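Local coordinates for inositol monophosphatase family protein (Staphylococcus aureus subsp. aureus MSSA476, PDB 4I3Y) that probably hydrolyses inositol monophosphates to free inositol and phosphate with the aid of magnesium, a reaction that lithium inhibits, at residues A[21-26]-A[132-137]; A[89-94]-A[123-128]; A[114-119]-A[218-223]. All blocks are in the same frame, centred on the assembly; numbering follows the deposited sequence.

All three contacts reach the same seven-stranded sheet, in which strands 89-97, 110-117, 120-128 and 133-138 lie side by side. Contact 1 lays helix 12-35 on one face of it. Contact 2 spans strand 110-117 on that face, with its centre about 11 Å from that of contact 1, and carries a magnesium ligand. Contact 3 lies on the opposite face, where helix 219-225 packs; its centre is about 8 Å from contact 2 and 16 Å from contact 1. Along the chain contact 2 is nested within contact 1, whereas contact 3 crosses both. Contacts 1 and 3 seat a helix on each face of the metal-binding sheet; contact 2 packs two strands across a third.

Contact 1: A[21-26]-A[132-137]; sequences SWLKQI and KKLYKA
Leu23 of helix 12-35 and Leu134 of strand 133-138 form a helix-on-sheet packing contact, one point where the outer helical layer of this layered alpha/beta fold rests on its large sheet. The leucines meet methyl to methyl, Leu23 CD2 lying 3.6 Å from Leu134 CD1, and their side chains cross at about a right angle. Leu134 reaches up to the helix because its CG stands anti to the backbone N (chi1 179°).

One residue further along the helix, Lys24 folds back through bends at chi2 and chi3 and sets its NZ 4.1 Å from Lys132 CB, touching the aliphatic root of that lysine. The two like charges are kept apart, with 7.0 Å between Lys24 NZ and Lys132 NZ. Each ammonium has its own partner: that of Lys24 is hydrogen-bonded to the hydroxyl of Tyr127, that of Lys132 to the carbonyl of Tyr129, whose ring it also meets in a cation-pi contact. Lys132 and Lys133 both face Asp128, a G1 beta bulge at the start of the strand.

Around this small patch, Leu23 also lies on Tyr125 of strand 120-128 and Leu134 on Cys20 of helix 12-35, while Trp22 turns to helix 51-67.

Contact 2: A[89-94]-A[123-128]; sequences HLWIMD and LSYVYD. With MG (magnesium ion), chain D.
The indole of Trp91 has Tyr125 at its edge, near its plane, where Tyr125 CE2 comes within 4.3 Å of Trp91 CZ3. From the phenol's side the same approach is oblique. Leu123 CD1 also comes at a slant, 4.1 Å from Trp91 CH2, so the CH2-CZ3 end of the six-membered ring rests on Leu123 and Tyr125 together. Tyr115, on the strand in between, stacks on the indole, and Trp91 NE1 is hydrogen-bonded to His71.

The two segments are not neighbours in the sheet. Trp91 CA and Leu123 CA are 9.2 Å apart, with strand 110-117 running between them, and the contact is made above that strand on the face covered by helix 12-35. With CG beside the backbone N (chi1 -70°), the indole leans across toward strand 120-128. The Tyr125 hydroxyl is hydrogen-bonded to Asp16 of that helix, and Ile19 touches both aromatic side chains.

At the end of 89-94, Asp94 holds a magnesium ion through one oxygen, OD1 at 2.0 Å, while Asp94 OD2 stays 3.2 Å from the metal. A water at 2.3 Å from the magnesium, Glu76 and the carbonyl of Ile96 are further ligands. Glu76 comes from a separate part of the chain, whereas Asp94 and Ile96 belong to the Asp-Pro-Ile-Asp-Gly-Thr motif characteristic of inositol monophosphatases.

Contact 3: A[114-119]-A[218-223]; sequences AYFYEG and AQFLFA
Phe116 and Phe220 are turned alike, each with CG beside its own backbone N (chi1 -68° and -70°), and these torsions swing the two rings to a meeting point between strand 110-117 and helix 219-225. The contact belongs to the middle of the five-layered alpha/beta fold: the helix lies against the face of the seven-stranded sheet turned away from helix 12-35, while Gln219 and Ala223 touch Met230 of the second sheet, as Phe220 also does.

The phenylalanines approach through ring atoms, with Phe116 CZ 4.3 Å from Phe220 CD2. Phe220 CD2 comes in at the edge of the Phe116 ring, near its plane, whereas Phe116 CZ reaches the Phe220 ring obliquely. The planes are steeply inclined to each other, so the pair is no parallel stack. His240 stacks on the ring of Phe116 and also touches Phe220, making a small aromatic group there.

Two residues back along the strand, the two backbones come nearest each other, Ala114 CA lying 4.8 Å from Ala218 CA, a spacing allowed by the small side chains. The methyl of Ala114 points toward Ala218, while that of Ala218 points away from the strand. On the adjoining strand 120-128, Ser124 adds a weak hydrogen bond to the carbonyl of Ala218 and also touches Leu221, which together with Phe222 rests on Ala137 of strand 133-138, extending the helix's seat across the sheet. The Ala114 methyl meets backbone more closely than side chain: its CB is 3.7 Å from Ala218 N but 4.4 Å from Ala218 CB.

Contact 1: A[21-26]-A[132-137]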
loop_
_atom_site.group_PDB
_atom_site.type_symbol
_atom_site.label_atom_id
_atom_site.label_comp_id
_atom_site.label_asym_id
_atom_site.label_seq_id
_atom_site.Cartn_x
_atom_site.Cartn_y
_atom_site.Cartn_z
ATOM N N SER A 21 -18.911 -1.102 18.453
ATOM C CA SER A 21 -20.119 -0.373 18.047
ATOM C C SER A 21 -19.850 1.163 17.795
ATOM O O SER A 21 -20.298 1.770 16.775
ATOM C CB SER A 21 -21.204 -0.669 19.095
ATOM O OG SER A 21 -22.330 0.089 18.771
ATOM N N TRP A 22 -19.058 1.781 18.681
ATOM C CA TRP A 22 -18.682 3.188 18.499
ATOM C C TRP A 22 -17.819 3.336 17.220
ATOM O O TRP A 22 -18.023 4.245 16.475
ATOM C CB TRP A 22 -17.943 3.752 19.724
ATOM C CG TRP A 22 -17.501 5.183 19.540
ATOM C CD1 TRP A 22 -18.232 6.302 19.807
ATOM C CD2 TRP A 22 -16.211 5.653 19.068
ATOM N NE1 TRP A 22 -17.495 7.428 19.564
ATOM C CE2 TRP A 22 -16.260 7.077 19.090
ATOM C CE3 TRP A 22 -15.041 5.015 18.613
ATOM C CZ2 TRP A 22 -15.205 7.876 18.669
ATOM C CZ3 TRP A 22 -13.977 5.819 18.183
ATOM C CH2 TRP A 22 -14.071 7.251 18.230
ATOM N N LEU A 23 -16.895 2.401 16.995
ATOM C CA LEU A 23 -16.033 2.402 15.805
ATOM C C LEU A 23 -16.822 2.259 14.532
ATOM O O LEU A 23 -16.708 3.093 13.625
ATOM C CB LEU A 23 -15.025 1.284 15.904
ATOM C CG LEU A 23 -13.526 1.450 16.099
ATOM C CD1 LEU A 23 -13.009 2.834 16.527
ATOM C CD2 LEU A 23 -12.945 0.324 16.923
ATOM N N LYS A 24 -17.667 1.224 14.466
ATOM C CA LYS A 24 -18.507 1.041 13.299
ATOM C C LYS A 24 -19.467 2.202 13.050
ATOM O O LYS A 24 -19.771 2.521 11.900
ATOM C CB LYS A 24 -19.233 -0.325 13.310
ATOM C CG LYS A 24 -18.296 -1.533 13.192
ATOM C CD LYS A 24 -17.455 -1.588 11.897
ATOM C CE LYS A 24 -18.204 -1.475 10.545
ATOM N NZ LYS A 24 -17.184 -1.313 9.416
ATOM N N GLN A 25 -19.916 2.892 14.081
ATOM C CA GLN A 25 -20.786 4.062 13.804
ATOM C C GLN A 25 -20.023 5.378 13.468
ATOM O O GLN A 25 -20.613 6.405 13.122
ATOM C CB GLN A 25 -21.729 4.261 14.965
ATOM C CG GLN A 25 -21.050 4.713 16.232
ATOM C CD GLN A 25 -20.887 6.226 16.254
ATOM O OE1 GLN A 25 -21.783 6.952 15.775
ATOM N NE2 GLN A 25 -19.718 6.722 16.779
ATOM N N ILE A 26 -18.697 5.345 13.554
ATOM C CA ILE A 26 -17.886 6.422 13.007
ATOM C C ILE A 26 -17.902 6.387 11.410
ATOM O O ILE A 26 -17.639 7.382 10.797
ATOM C CB ILE A 26 -16.453 6.387 13.639
ATOM C CG1 ILE A 26 -15.955 7.785 14.014
ATOM C CG2 ILE A 26 -15.475 5.671 12.727
ATOM C CD1 ILE A 26 -16.509 8.306 15.316
ATOM N N LYS A 132 -12.967 -0.583 5.328
ATOM C CA LYS A 132 -13.923 -1.137 6.334
ATOM C C LYS A 132 -13.445 -2.490 6.914
ATOM O O LYS A 132 -14.159 -3.458 6.913
ATOM C CB LYS A 132 -15.370 -1.213 5.740
ATOM C CG LYS A 132 -15.762 0.029 4.930
ATOM C CD LYS A 132 -16.234 1.174 5.808
ATOM C CE LYS A 132 -16.464 2.434 4.967
ATOM N NZ LYS A 132 -15.293 2.757 4.067
ATOM N N LYS A 133 -12.211 -2.529 7.410
ATOM C CA LYS A 133 -11.646 -3.716 8.041
ATOM C C LYS A 133 -11.262 -3.349 9.464
ATOM O O LYS A 133 -10.306 -2.591 9.668
ATOM C CB LYS A 133 -10.418 -4.263 7.234
ATOM C CG LYS A 133 -10.804 -4.973 5.908
ATOM C CD LYS A 133 -9.648 -5.651 5.130
ATOM C CE LYS A 133 -8.881 -4.664 4.253
ATOM N NZ LYS A 133 -7.648 -5.100 3.475
ATOM N N LEU A 134 -12.025 -3.881 10.425
ATOM C CA LEU A 134 -11.808 -3.684 11.856
ATOM C C LEU A 134 -10.934 -4.813 12.383
ATOM O O LEU A 134 -11.362 -5.970 12.500
ATOM C CB LEU A 134 -13.137 -3.600 12.636
ATOM C CG LEU A 134 -12.970 -3.408 14.166
ATOM C CD1 LEU A 134 -12.145 -2.172 14.485
ATOM C CD2 LEU A 134 -14.338 -3.198 14.833
ATOM N N TYR A 135 -9.644 -4.504 12.604
ATOM C CA TYR A 135 -8.776 -5.453 13.283
ATOM C C TYR A 135 -9.021 -5.288 14.797
ATOM O O TYR A 135 -8.960 -4.165 15.327
ATOM C CB TYR A 135 -7.293 -5.265 12.943
ATOM C CG TYR A 135 -7.007 -5.394 11.448
ATOM C CD1 TYR A 135 -6.684 -6.642 10.917
ATOM C CD2 TYR A 135 -7.086 -4.297 10.579
ATOM C CE1 TYR A 135 -6.438 -6.806 9.550
ATOM C CE2 TYR A 135 -6.843 -4.458 9.184
ATOM C CZ TYR A 135 -6.497 -5.728 8.699
ATOM O OH TYR A 135 -6.260 -5.994 7.377
ATOM N N LYS A 136 -9.244 -6.396 15.495
ATOM C CA LYS A 136 -9.340 -6.283 16.962
ATOM C C LYS A 136 -8.657 -7.452 17.633
ATOM O O LYS A 136 -8.569 -8.537 17.046
ATOM C CB LYS A 136 -10.800 -6.173 17.415
ATOM C CG LYS A 136 -11.614 -7.446 17.185
ATOM C CD LYS A 136 -13.037 -7.262 17.742
ATOM C CE LYS A 136 -13.819 -8.596 17.724
ATOM N NZ LYS A 136 -15.176 -8.316 18.274
ATOM N N ALA A 137 -8.158 -7.196 18.841
ATOM C CA ALA A 137 -7.530 -8.194 19.693
ATOM C C ALA A 137 -8.204 -8.120 21.082
ATOM O O ALA A 137 -8.386 -7.022 21.642
ATOM C CB ALA A 137 -6.061 -7.913 19.796
#

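Contact 2: A[89-94]-A[123-128]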
loop_
_atom_site.group_PDB
_atom_site.type_symbol
_atom_site.label_atom_id
_atom_site.label_comp_id
_atom_site.label_asym_id
_atom_site.label_seq_id
_atom_site.Cartn_x
_atom_site.Cartn_y
_atom_site.Cartn_z
ATOM N N HIS A 89 -7.175 2.116 34.653
ATOM C CA HIS A 89 -7.916 1.973 33.377
ATOM C C HIS A 89 -7.427 3.008 32.382
ATOM O O HIS A 89 -7.728 4.182 32.501
ATOM C CB HIS A 89 -9.437 2.110 33.611
ATOM C CG HIS A 89 -9.977 1.092 34.566
ATOM N ND1 HIS A 89 -10.040 -0.254 34.262
ATOM C CD2 HIS A 89 -10.441 1.215 35.833
ATOM C CE1 HIS A 89 -10.552 -0.914 35.286
ATOM N NE2 HIS A 89 -10.809 -0.045 36.249
ATOM N N LEU A 90 -6.672 2.565 31.383
ATOM C CA LEU A 90 -6.111 3.526 30.443
ATOM C C LEU A 90 -6.362 3.143 28.991
ATOM O O LEU A 90 -6.065 2.007 28.582
ATOM C CB LEU A 90 -4.614 3.568 30.618
ATOM C CG LEU A 90 -3.941 4.522 29.611
ATOM C CD1 LEU A 90 -4.304 5.984 29.708
ATOM C CD2 LEU A 90 -2.446 4.303 29.690
ATOM N N TRP A 91 -6.880 4.103 28.247
ATOM C CA TRP A 91 -7.049 4.012 26.798
ATOM C C TRP A 91 -5.950 4.813 26.077
ATOM O O TRP A 91 -5.742 5.985 26.377
ATOM C CB TRP A 91 -8.430 4.553 26.387
ATOM C CG TRP A 91 -9.514 3.598 26.870
ATOM C CD1 TRP A 91 -10.088 3.573 28.125
ATOM C CD2 TRP A 91 -10.069 2.472 26.154
ATOM N NE1 TRP A 91 -11.010 2.516 28.221
ATOM C CE2 TRP A 91 -11.023 1.837 27.030
ATOM C CE3 TRP A 91 -9.892 1.971 24.863
ATOM C CZ2 TRP A 91 -11.796 0.714 26.641
ATOM C CZ3 TRP A 91 -10.642 0.857 24.465
ATOM C CH2 TRP A 91 -11.585 0.223 25.371
ATOM N N ILE A 92 -5.271 4.190 25.109
ATOM C CA ILE A 92 -4.374 4.992 24.279
ATOM C C ILE A 92 -5.002 5.111 22.890
ATOM O O ILE A 92 -5.507 4.111 22.331
ATOM C CB ILE A 92 -2.989 4.392 24.209
ATOM C CG1 ILE A 92 -2.415 4.275 25.626
ATOM C CG2 ILE A 92 -2.117 5.235 23.252
ATOM C CD1 ILE A 92 -0.942 3.864 25.669
ATOM N N MET A 93 -5.077 6.336 22.361
ATOM C CA MET A 93 -5.729 6.517 21.044
ATOM C C MET A 93 -4.923 7.301 20.029
ATOM O O MET A 93 -4.489 8.423 20.307
ATOM C CB MET A 93 -7.081 7.218 21.166
ATOM C CG MET A 93 -7.824 7.422 19.841
ATOM S SD MET A 93 -9.342 8.401 20.055
ATOM C CE MET A 93 -10.384 7.575 18.874
ATOM N N ASP A 94 -4.827 6.747 18.816
ATOM C CA ASP A 94 -4.403 7.544 17.656
ATOM C C ASP A 94 -5.656 7.788 16.787
ATOM O O ASP A 94 -6.143 6.832 16.149
ATOM C CB ASP A 94 -3.374 6.775 16.853
ATOM C CG ASP A 94 -2.638 7.665 15.894
ATOM O OD1 ASP A 94 -3.202 8.708 15.489
ATOM O OD2 ASP A 94 -1.479 7.333 15.647
ATOM N N LEU A 123 -7.598 -4.956 25.505
ATOM C CA LEU A 123 -8.354 -4.748 24.220
ATOM C C LEU A 123 -7.518 -3.859 23.282
ATOM O O LEU A 123 -6.902 -2.886 23.717
ATOM C CB LEU A 123 -9.711 -4.092 24.431
ATOM C CG LEU A 123 -10.745 -4.781 25.319
ATOM C CD1 LEU A 123 -11.926 -3.814 25.567
ATOM C CD2 LEU A 123 -11.230 -6.115 24.754
ATOM N N SER A 124 -7.472 -4.234 22.014
ATOM C CA SER A 124 -6.764 -3.441 20.969
ATOM C C SER A 124 -7.537 -3.360 19.682
ATOM O O SER A 124 -8.208 -4.313 19.327
ATOM C CB SER A 124 -5.395 -4.042 20.685
ATOM O OG SER A 124 -4.624 -3.982 21.871
ATOM N N TYR A 125 -7.426 -2.232 18.983
ATOM C CA TYR A 125 -8.199 -1.993 17.801
ATOM C C TYR A 125 -7.367 -1.221 16.788
ATOM O O TYR A 125 -6.766 -0.192 17.160
ATOM C CB TYR A 125 -9.454 -1.118 18.126
ATOM C CG TYR A 125 -10.359 -1.792 19.130
ATOM C CD1 TYR A 125 -11.277 -2.773 18.722
ATOM C CD2 TYR A 125 -10.216 -1.534 20.489
ATOM C CE1 TYR A 125 -12.062 -3.445 19.658
ATOM C CE2 TYR A 125 -10.932 -2.221 21.435
ATOM C CZ TYR A 125 -11.883 -3.144 21.011
ATOM O OH TYR A 125 -12.619 -3.747 21.950
ATOM N N VAL A 126 -7.399 -1.702 15.524
ATOM C CA VAL A 126 -6.882 -0.989 14.353
ATOM C C VAL A 126 -7.965 -0.982 13.284
ATOM O O VAL A 126 -8.268 -2.018 12.658
ATOM C CB VAL A 126 -5.573 -1.560 13.784
ATOM C CG1 VAL A 126 -5.122 -0.680 12.600
ATOM C CG2 VAL A 126 -4.470 -1.594 14.859
ATOM N N TYR A 127 -8.564 0.190 13.090
ATOM C CA TYR A 127 -9.678 0.268 12.139
ATOM C C TYR A 127 -9.199 0.836 10.849
ATOM O O TYR A 127 -9.028 2.086 10.744
ATOM C CB TYR A 127 -10.869 1.125 12.675
ATOM C CG TYR A 127 -12.128 1.053 11.815
ATOM C CD1 TYR A 127 -12.363 -0.030 10.945
ATOM C CD2 TYR A 127 -13.118 2.066 11.901
ATOM C CE1 TYR A 127 -13.501 -0.084 10.162
ATOM C CE2 TYR A 127 -14.270 2.036 11.103
ATOM C CZ TYR A 127 -14.446 0.965 10.254
ATOM O OH TYR A 127 -15.564 0.923 9.504
ATOM N N ASP A 128 -9.045 -0.051 9.865
ATOM C CA ASP A 128 -8.727 0.376 8.498
ATOM C C ASP A 128 -10.019 0.868 7.870
ATOM O O ASP A 128 -10.772 0.079 7.283
ATOM C CB ASP A 128 -8.168 -0.817 7.762
ATOM C CG ASP A 128 -7.817 -0.528 6.307
ATOM O OD1 ASP A 128 -8.184 0.478 5.751
ATOM O OD2 ASP A 128 -7.182 -1.383 5.717
HETATM MG MG MG D . -2.412 10.133 14.397
HETATM O O HOH W 1 -4.010 11.690 14.849
#

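Contact 3: A[114-119]-A[218-223]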
loop_
_atom_site.group_PDB
_atom_site.type_symbol
_atom_site.label_atom_id
_atom_site.label_comp_id
_atom_site.label_asym_id
_atom_site.label_seq_id
_atom_site.Cartn_x
_atom_site.Cartn_y
_atom_site.Cartn_z
ATOM N N ALA A 114 -6.333 1.268 22.187
ATOM C CA ALA A 114 -5.817 0.200 23.021
ATOM C C ALA A 114 -6.149 0.517 24.495
ATOM O O ALA A 114 -5.969 1.670 24.960
ATOM C CB ALA A 114 -4.307 0.021 22.833
ATOM N N TYR A 115 -6.666 -0.519 25.174
ATOM C CA TYR A 115 -7.041 -0.458 26.572
ATOM C C TYR A 115 -6.079 -1.317 27.432
ATOM O O TYR A 115 -5.859 -2.529 27.195
ATOM C CB TYR A 115 -8.486 -0.936 26.740
ATOM C CG TYR A 115 -8.917 -1.222 28.166
ATOM C CD1 TYR A 115 -8.966 -0.192 29.121
ATOM C CD2 TYR A 115 -9.309 -2.538 28.563
ATOM C CE1 TYR A 115 -9.399 -0.444 30.447
ATOM C CE2 TYR A 115 -9.739 -2.820 29.885
ATOM C CZ TYR A 115 -9.798 -1.779 30.822
ATOM O OH TYR A 115 -10.190 -2.038 32.137
ATOM N N PHE A 116 -5.595 -0.691 28.480
ATOM C CA PHE A 116 -4.616 -1.288 29.356
ATOM C C PHE A 116 -5.222 -1.264 30.754
ATOM O O PHE A 116 -5.701 -0.215 31.217
ATOM C CB PHE A 116 -3.301 -0.454 29.374
ATOM C CG PHE A 116 -2.564 -0.489 28.076
ATOM C CD1 PHE A 116 -1.568 -1.444 27.857
ATOM C CD2 PHE A 116 -2.911 0.381 27.057
ATOM C CE1 PHE A 116 -0.907 -1.513 26.650
ATOM C CE2 PHE A 116 -2.243 0.318 25.836
ATOM C CZ PHE A 116 -1.253 -0.624 25.627
ATOM N N TYR A 117 -5.194 -2.418 31.388
ATOM C CA TYR A 117 -5.760 -2.557 32.732
ATOM C C TYR A 117 -4.593 -2.788 33.702
ATOM O O TYR A 117 -3.905 -3.815 33.610
ATOM C CB TYR A 117 -6.776 -3.712 32.800
ATOM C CG TYR A 117 -7.226 -3.992 34.241
ATOM C CD1 TYR A 117 -7.969 -3.046 34.941
ATOM C CD2 TYR A 117 -6.849 -5.175 34.916
ATOM C CE1 TYR A 117 -8.363 -3.267 36.245
ATOM C CE2 TYR A 117 -7.240 -5.399 36.237
ATOM C CZ TYR A 117 -7.987 -4.422 36.891
ATOM O OH TYR A 117 -8.415 -4.582 38.195
ATOM N N GLU A 118 -4.345 -1.822 34.599
ATOM C CA GLU A 118 -3.146 -1.875 35.477
ATOM C C GLU A 118 -1.949 -2.236 34.637
ATOM O O GLU A 118 -1.269 -3.237 34.894
ATOM C CB GLU A 118 -3.304 -2.869 36.623
ATOM C CG GLU A 118 -4.564 -2.624 37.410
ATOM C CD GLU A 118 -4.706 -3.519 38.620
ATOM O OE1 GLU A 118 -4.168 -4.655 38.663
ATOM O OE2 GLU A 118 -5.361 -3.054 39.550
ATOM N N GLY A 119 -1.752 -1.451 33.581
ATOM C CA GLY A 119 -0.664 -1.681 32.624
ATOM C C GLY A 119 -0.610 -2.933 31.722
ATOM O O GLY A 119 0.360 -3.105 30.978
ATOM N N ALA A 218 -1.965 -0.416 20.057
ATOM C CA ALA A 218 -2.779 -1.623 19.847
ATOM C C ALA A 218 -1.948 -2.866 19.546
ATOM O O ALA A 218 -2.376 -4.003 19.823
ATOM C CB ALA A 218 -3.728 -1.378 18.676
ATOM N N GLN A 219 -0.786 -2.642 18.930
ATOM C CA GLN A 219 0.026 -3.700 18.409
ATOM C C GLN A 219 0.563 -4.671 19.487
ATOM O O GLN A 219 0.781 -5.876 19.186
ATOM C CB GLN A 219 1.190 -3.121 17.590
ATOM C CG GLN A 219 0.790 -2.490 16.255
ATOM C CD GLN A 219 0.492 -1.011 16.351
ATOM O OE1 GLN A 219 -0.306 -0.566 17.213
ATOM N NE2 GLN A 219 1.038 -0.230 15.407
ATOM N N PHE A 220 0.786 -4.175 20.722
ATOM C CA PHE A 220 1.235 -5.072 21.818
ATOM C C PHE A 220 0.383 -6.294 21.923
ATOM O O PHE A 220 0.896 -7.400 21.981
ATOM C CB PHE A 220 1.208 -4.387 23.193
ATOM C CG PHE A 220 2.270 -3.310 23.374
ATOM C CD1 PHE A 220 3.557 -3.645 23.779
ATOM C CD2 PHE A 220 1.957 -1.949 23.171
ATOM C CE1 PHE A 220 4.511 -2.634 23.946
ATOM C CE2 PHE A 220 2.901 -0.967 23.326
ATOM C CZ PHE A 220 4.199 -1.315 23.695
ATOM N N LEU A 221 -0.936 -6.121 22.001
ATOM C CA LEU A 221 -1.770 -7.313 22.236
ATOM C C LEU A 221 -1.844 -8.192 20.992
ATOM O O LEU A 221 -1.875 -9.450 21.096
ATOM C CB LEU A 221 -3.166 -6.877 22.739
ATOM C CG LEU A 221 -4.134 -7.982 23.069
ATOM C CD1 LEU A 221 -3.516 -8.835 24.145
ATOM C CD2 LEU A 221 -5.482 -7.396 23.540
ATOM N N PHE A 222 -1.830 -7.555 19.791
ATOM C CA PHE A 222 -1.744 -8.344 18.562
ATOM C C PHE A 222 -0.497 -9.219 18.568
ATOM O O PHE A 222 -0.564 -10.376 18.162
ATOM C CB PHE A 222 -1.824 -7.461 17.309
ATOM C CG PHE A 222 -3.221 -6.929 17.010
ATOM C CD1 PHE A 222 -4.133 -7.688 16.264
ATOM C CD2 PHE A 222 -3.609 -5.667 17.427
ATOM C CE1 PHE A 222 -5.421 -7.212 16.013
ATOM C CE2 PHE A 222 -4.892 -5.172 17.170
ATOM C CZ PHE A 222 -5.789 -5.930 16.442
ATOM N N ALA A 223 0.643 -8.653 18.985
ATOM C CA ALA A 223 1.931 -9.358 18.916
ATOM C C ALA A 223 1.909 -10.533 19.921
ATOM O O ALA A 223 2.274 -11.653 19.581
ATOM C CB ALA A 223 3.095 -8.397 19.223
#